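Local coordinates for uncharacterized protein (PDB 4WVC) that probably hydrolyses mannosylglycerate, a solute made by thermophiles under osmotic stress, to mannose and glycerate, and probably also splits glucosylglycerate, at residues Tyr30-Asp35 with Leu69-Phe74. Numbering follows the deposited sequence.
Sequences YQWLWD and LPHIVF. With DGY ((2R)-2,3-dihydroxypropanoic acid), chain E.
Trp32 and Ile72 form a non-hydrogen-bonded antiparallel pair whose side chains lie side by side, and the aliphatic one serves as a floor for the indole that reaches bound glycerate. CG1 of Ile72 sits over one face of the Trp32 five-membered ring, 3.6 Å from its centroid, a CH-pi contact, while CD1 meets the CE2-CZ2 rim of the six-membered ring. With CG1 beside the backbone N of Ile72 (chi1 -58°), that branch is directed to the indole and CG2 meets CB of Tyr30. The indole edge faces the ligand: Trp32 NE1 donates a nearly straight hydrogen bond (166°) to O4 of the glycerate at 3.0 Å; Tyr28 and Tyr81 also pack on the indole. His71 brings its edge to the same hydroxyl, CD2 lying 3.1 Å from O4, and its ND1 is bonded to Ser99. Trp32 and Leu33 probably belong to the substrate site of this family 63 glycoside hydrolase, consistent with the bound glycerate. A leucine in place of Trp32 would probably leave O4 without this donor and strip Ile72 of the flat surface it packs against.

In the short backbone pairing, Gln31 and Val73 exchange both hydrogen bonds, and Leu33 N, just past the N-cap residue Trp32, binds His71 O at 2.9 Å from above the carbonyl plane. At one end Phe74 drives its edge into the face of Tyr30 in a T-shaped pair, the planes at 87°, with Phe74 CD1 over the ring centre. At the other, Leu33 CD1 packs on Leu69 CG.

Gln31 and Leu69 rest on helix 48-62, Tyr30 and Phe74 on helix 85-88, and backbone bonds tie Ile72 to Ser99 and Phe74 to Ala97, so the small sheet lies buried among helices at the entry to helix 33-43.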
ATOM      1  N   TYR A  30     -11.199  27.552 -27.955  1.00 24.84           N
ATOM      2  CA  TYR A  30     -11.901  27.712 -26.680  1.00 24.34           C
ATOM      3  C   TYR A  30     -10.979  27.268 -25.541  1.00 24.55           C
ATOM      4  O   TYR A  30      -9.874  26.793 -25.789  1.00 27.48           O
ATOM      5  CB  TYR A  30     -13.190  26.874 -26.661  1.00 24.37           C
ATOM      6  CG  TYR A  30     -14.228  27.169 -27.756  1.00 25.54           C
ATOM      7  CD1 TYR A  30     -14.841  28.413 -27.857  1.00 25.43           C
ATOM      8  CD2 TYR A  30     -14.647  26.169 -28.638  1.00 26.38           C
ATOM      9  CE1 TYR A  30     -15.799  28.674 -28.834  1.00 26.19           C
ATOM     10  CE2 TYR A  30     -15.607  26.414 -29.614  1.00 27.03           C
ATOM     11  CZ  TYR A  30     -16.183  27.671 -29.716  1.00 26.97           C
ATOM     12  OH  TYR A  30     -17.150  27.910 -30.685  1.00 28.78           O
ATOM     13  N   GLN A  31     -11.412  27.393 -24.299  1.00 23.02           N
ATOM     14  CA  GLN A  31     -10.623  26.830 -23.192  1.00 22.93           C
ATOM     15  C   GLN A  31     -10.984  25.370 -22.927  1.00 21.68           C
ATOM     16  O   GLN A  31     -12.142  25.065 -22.698  1.00 21.65           O
ATOM     17  CB  GLN A  31     -10.829  27.624 -21.897  1.00 22.61           C
ATOM     18  CG  GLN A  31      -9.862  27.211 -20.809  1.00 21.94           C
ATOM     19  CD  GLN A  31      -9.943  28.110 -19.612  1.00 21.43           C
ATOM     20  OE1 GLN A  31     -10.955  28.746 -19.381  1.00 21.15           O
ATOM     21  NE2 GLN A  31      -8.859  28.184 -18.847  1.00 21.92           N
ATOM     22  N   TRP A  32      -9.986  24.488 -22.958  1.00 22.07           N
ATOM     23  CA  TRP A  32     -10.151  23.083 -22.563  1.00 21.44           C
ATOM     24  C   TRP A  32      -9.607  22.839 -21.148  1.00 21.41           C
ATOM     25  O   TRP A  32      -8.635  23.488 -20.701  1.00 21.80           O
ATOM     26  CB  TRP A  32      -9.491  22.140 -23.569  1.00 21.71           C
ATOM     27  CG  TRP A  32     -10.403  21.581 -24.611  1.00 21.73           C
ATOM     28  CD1 TRP A  32     -10.919  20.312 -24.651  1.00 22.66           C
ATOM     29  CD2 TRP A  32     -10.885  22.243 -25.770  1.00 22.08           C
ATOM     30  NE1 TRP A  32     -11.708  20.157 -25.760  1.00 21.90           N
ATOM     31  CE2 TRP A  32     -11.701  21.327 -26.465  1.00 22.43           C
ATOM     32  CE3 TRP A  32     -10.720  23.541 -26.294  1.00 23.09           C
ATOM     33  CZ2 TRP A  32     -12.351  21.661 -27.653  1.00 22.52           C
ATOM     34  CZ3 TRP A  32     -11.359  23.860 -27.472  1.00 21.68           C
ATOM     35  CH2 TRP A  32     -12.163  22.932 -28.135  1.00 22.46           C
ATOM     36  N   LEU A  33     -10.249  21.909 -20.449  1.00 21.26           N
ATOM     37  CA  LEU A  33      -9.947  21.624 -19.052  1.00 21.69           C
ATOM     38  C   LEU A  33      -8.526  21.068 -18.827  1.00 20.96           C
ATOM     39  O   LEU A  33      -7.705  21.744 -18.188  1.00 19.34           O
ATOM     40  CB  LEU A  33     -10.996  20.658 -18.459  1.00 22.72           C
ATOM     41  CG  LEU A  33     -10.953  20.344 -16.952  1.00 22.96           C
ATOM     42  CD1 LEU A  33     -12.322  19.837 -16.514  1.00 24.26           C
ATOM     43  CD2 LEU A  33      -9.895  19.309 -16.598  1.00 24.12           C
ATOM     44  N   TRP A  34      -8.222  19.852 -19.293  1.00 20.41           N
ATOM     45  CA  TRP A  34      -6.886  19.283 -18.977  1.00 19.72           C
ATOM     46  C   TRP A  34      -5.815  19.902 -19.825  1.00 20.17           C
ATOM     47  O   TRP A  34      -4.680  19.915 -19.420  1.00 19.69           O
ATOM     48  CB  TRP A  34      -6.814  17.756 -19.001  1.00 18.65           C
ATOM     49  CG  TRP A  34      -6.790  17.042 -20.330  1.00 17.89           C
ATOM     50  CD1 TRP A  34      -7.334  17.457 -21.510  1.00 18.05           C
ATOM     51  CD2 TRP A  34      -6.253  15.734 -20.572  1.00 17.19           C
ATOM     52  NE1 TRP A  34      -7.145  16.499 -22.477  1.00 17.37           N
ATOM     53  CE2 TRP A  34      -6.474  15.435 -21.926  1.00 17.24           C
ATOM     54  CE3 TRP A  34      -5.582  14.800 -19.781  1.00 16.64           C
ATOM     55  CZ2 TRP A  34      -6.073  14.237 -22.482  1.00 16.88           C
ATOM     56  CZ3 TRP A  34      -5.173  13.616 -20.345  1.00 16.36           C
ATOM     57  CH2 TRP A  34      -5.416  13.338 -21.667  1.00 16.89           C
ATOM     58  N   ASP A  35      -6.195  20.467 -20.975  1.00 22.40           N
ATOM     59  CA  ASP A  35      -5.273  21.299 -21.760  1.00 21.35           C
ATOM     60  C   ASP A  35      -4.774  22.437 -20.914  1.00 20.77           C
ATOM     61  O   ASP A  35      -3.570  22.632 -20.809  1.00 21.92           O
ATOM     62  CB  ASP A  35      -5.902  21.837 -23.064  1.00 21.68           C
ATOM     63  CG  ASP A  35      -6.165  20.742 -24.101  1.00 21.83           C
ATOM     64  OD1 ASP A  35      -7.019  19.869 -23.809  1.00 22.61           O
ATOM     65  OD2 ASP A  35      -5.532  20.759 -25.205  1.00 21.29           O
ATOM     66  N   LEU A  69     -16.584  20.864 -13.240  1.00 26.20           N
ATOM     67  CA  LEU A  69     -15.697  21.582 -14.134  1.00 26.37           C
ATOM     68  C   LEU A  69     -15.876  20.916 -15.492  1.00 25.09           C
ATOM     69  O   LEU A  69     -15.573  19.729 -15.637  1.00 25.80           O
ATOM     70  CB  LEU A  69     -14.244  21.518 -13.636  1.00 26.06           C
ATOM     71  CG  LEU A  69     -13.236  22.587 -14.076  1.00 26.25           C
ATOM     72  CD1 LEU A  69     -13.650  24.013 -13.704  1.00 27.00           C
ATOM     73  CD2 LEU A  69     -11.885  22.277 -13.460  1.00 26.42           C
ATOM     74  N   PRO A  70     -16.376  21.673 -16.491  1.00 23.61           N
ATOM     75  CA  PRO A  70     -16.667  21.148 -17.812  1.00 23.12           C
ATOM     76  C   PRO A  70     -15.424  21.103 -18.673  1.00 22.41           C
ATOM     77  O   PRO A  70     -14.455  21.785 -18.373  1.00 22.01           O
ATOM     78  CB  PRO A  70     -17.640  22.199 -18.391  1.00 24.06           C
ATOM     79  CG  PRO A  70     -17.123  23.485 -17.837  1.00 24.97           C
ATOM     80  CD  PRO A  70     -16.600  23.140 -16.445  1.00 25.23           C
ATOM     81  N   HIS A  71     -15.476  20.357 -19.768  1.00 22.32           N
ATOM     82  CA  HIS A  71     -14.277  20.135 -20.571  1.00 23.02           C
ATOM     83  C   HIS A  71     -13.935  21.291 -21.498  1.00 22.52           C
ATOM     84  O   HIS A  71     -12.778  21.453 -21.870  1.00 21.36           O
ATOM     85  CB  HIS A  71     -14.311  18.758 -21.266  1.00 22.90           C
ATOM     86  CG  HIS A  71     -14.908  18.750 -22.626  1.00 23.92           C
ATOM     87  ND1 HIS A  71     -16.164  19.247 -22.898  1.00 24.89           N
ATOM     88  CD2 HIS A  71     -14.442  18.242 -23.792  1.00 24.06           C
ATOM     89  CE1 HIS A  71     -16.434  19.065 -24.179  1.00 24.41           C
ATOM     90  NE2 HIS A  71     -15.413  18.442 -24.740  1.00 24.04           N
ATOM     91  N   ILE A  72     -14.937  22.074 -21.877  1.00 22.06           N
ATOM     92  CA  ILE A  72     -14.722  23.267 -22.686  1.00 21.87           C
ATOM     93  C   ILE A  72     -15.472  24.433 -22.076  1.00 21.99           C
ATOM     94  O   ILE A  72     -16.668  24.314 -21.755  1.00 21.57           O
ATOM     95  CB  ILE A  72     -15.258  23.113 -24.139  1.00 21.90           C
ATOM     96  CG1 ILE A  72     -14.619  21.928 -24.858  1.00 21.73           C
ATOM     97  CG2 ILE A  72     -15.015  24.388 -24.927  1.00 22.54           C
ATOM     98  CD1 ILE A  72     -15.376  21.455 -26.087  1.00 21.55           C
ATOM     99  N   VAL A  73     -14.771  25.550 -21.916  1.00 23.06           N
ATOM    100  CA  VAL A  73     -15.400  26.837 -21.634  1.00 24.20           C
ATOM    101  C   VAL A  73     -15.444  27.611 -22.942  1.00 24.10           C
ATOM    102  O   VAL A  73     -14.405  27.991 -23.482  1.00 23.43           O
ATOM    103  CB  VAL A  73     -14.642  27.652 -20.579  1.00 24.91           C
ATOM    104  CG1 VAL A  73     -15.380  28.951 -20.298  1.00 25.15           C
ATOM    105  CG2 VAL A  73     -14.503  26.847 -19.295  1.00 25.11           C
ATOM    106  N   PHE A  74     -16.652  27.807 -23.458  1.00 26.35           N
ATOM    107  CA  PHE A  74     -16.857  28.460 -24.748  1.00 27.00           C
ATOM    108  C   PHE A  74     -16.768  29.987 -24.652  1.00 28.02           C
ATOM    109  O   PHE A  74     -17.767  30.671 -24.821  1.00 26.85           O
ATOM    110  CB  PHE A  74     -18.215  28.063 -25.314  1.00 27.72           C
ATOM    111  CG  PHE A  74     -18.368  26.593 -25.603  1.00 29.14           C
ATOM    112  CD1 PHE A  74     -17.575  25.966 -26.555  1.00 28.80           C
ATOM    113  CD2 PHE A  74     -19.357  25.840 -24.958  1.00 29.52           C
ATOM    114  CE1 PHE A  74     -17.747  24.611 -26.842  1.00 30.47           C
ATOM    115  CE2 PHE A  74     -19.527  24.496 -25.246  1.00 29.75           C
ATOM    116  CZ  PHE A  74     -18.719  23.875 -26.187  1.00 29.56           C
TER
HETATM  117  C1  DGY E 502     -12.268  17.502 -30.036  1.00 21.30           C
HETATM  118  O1  DGY E 502     -11.574  16.732 -30.769  1.00 21.08           O
HETATM  119  O2  DGY E 502     -13.252  18.170 -30.432  1.00 21.67           O
HETATM  120  C2  DGY E 502     -11.908  17.643 -28.591  1.00 20.33           C
HETATM  121  O3  DGY E 502     -10.997  16.594 -28.230  1.00 19.16           O
HETATM  122  C3  DGY E 502     -13.173  17.580 -27.737  1.00 19.16           C
HETATM  123  O4  DGY E 502     -12.836  17.405 -26.352  1.00 19.25           O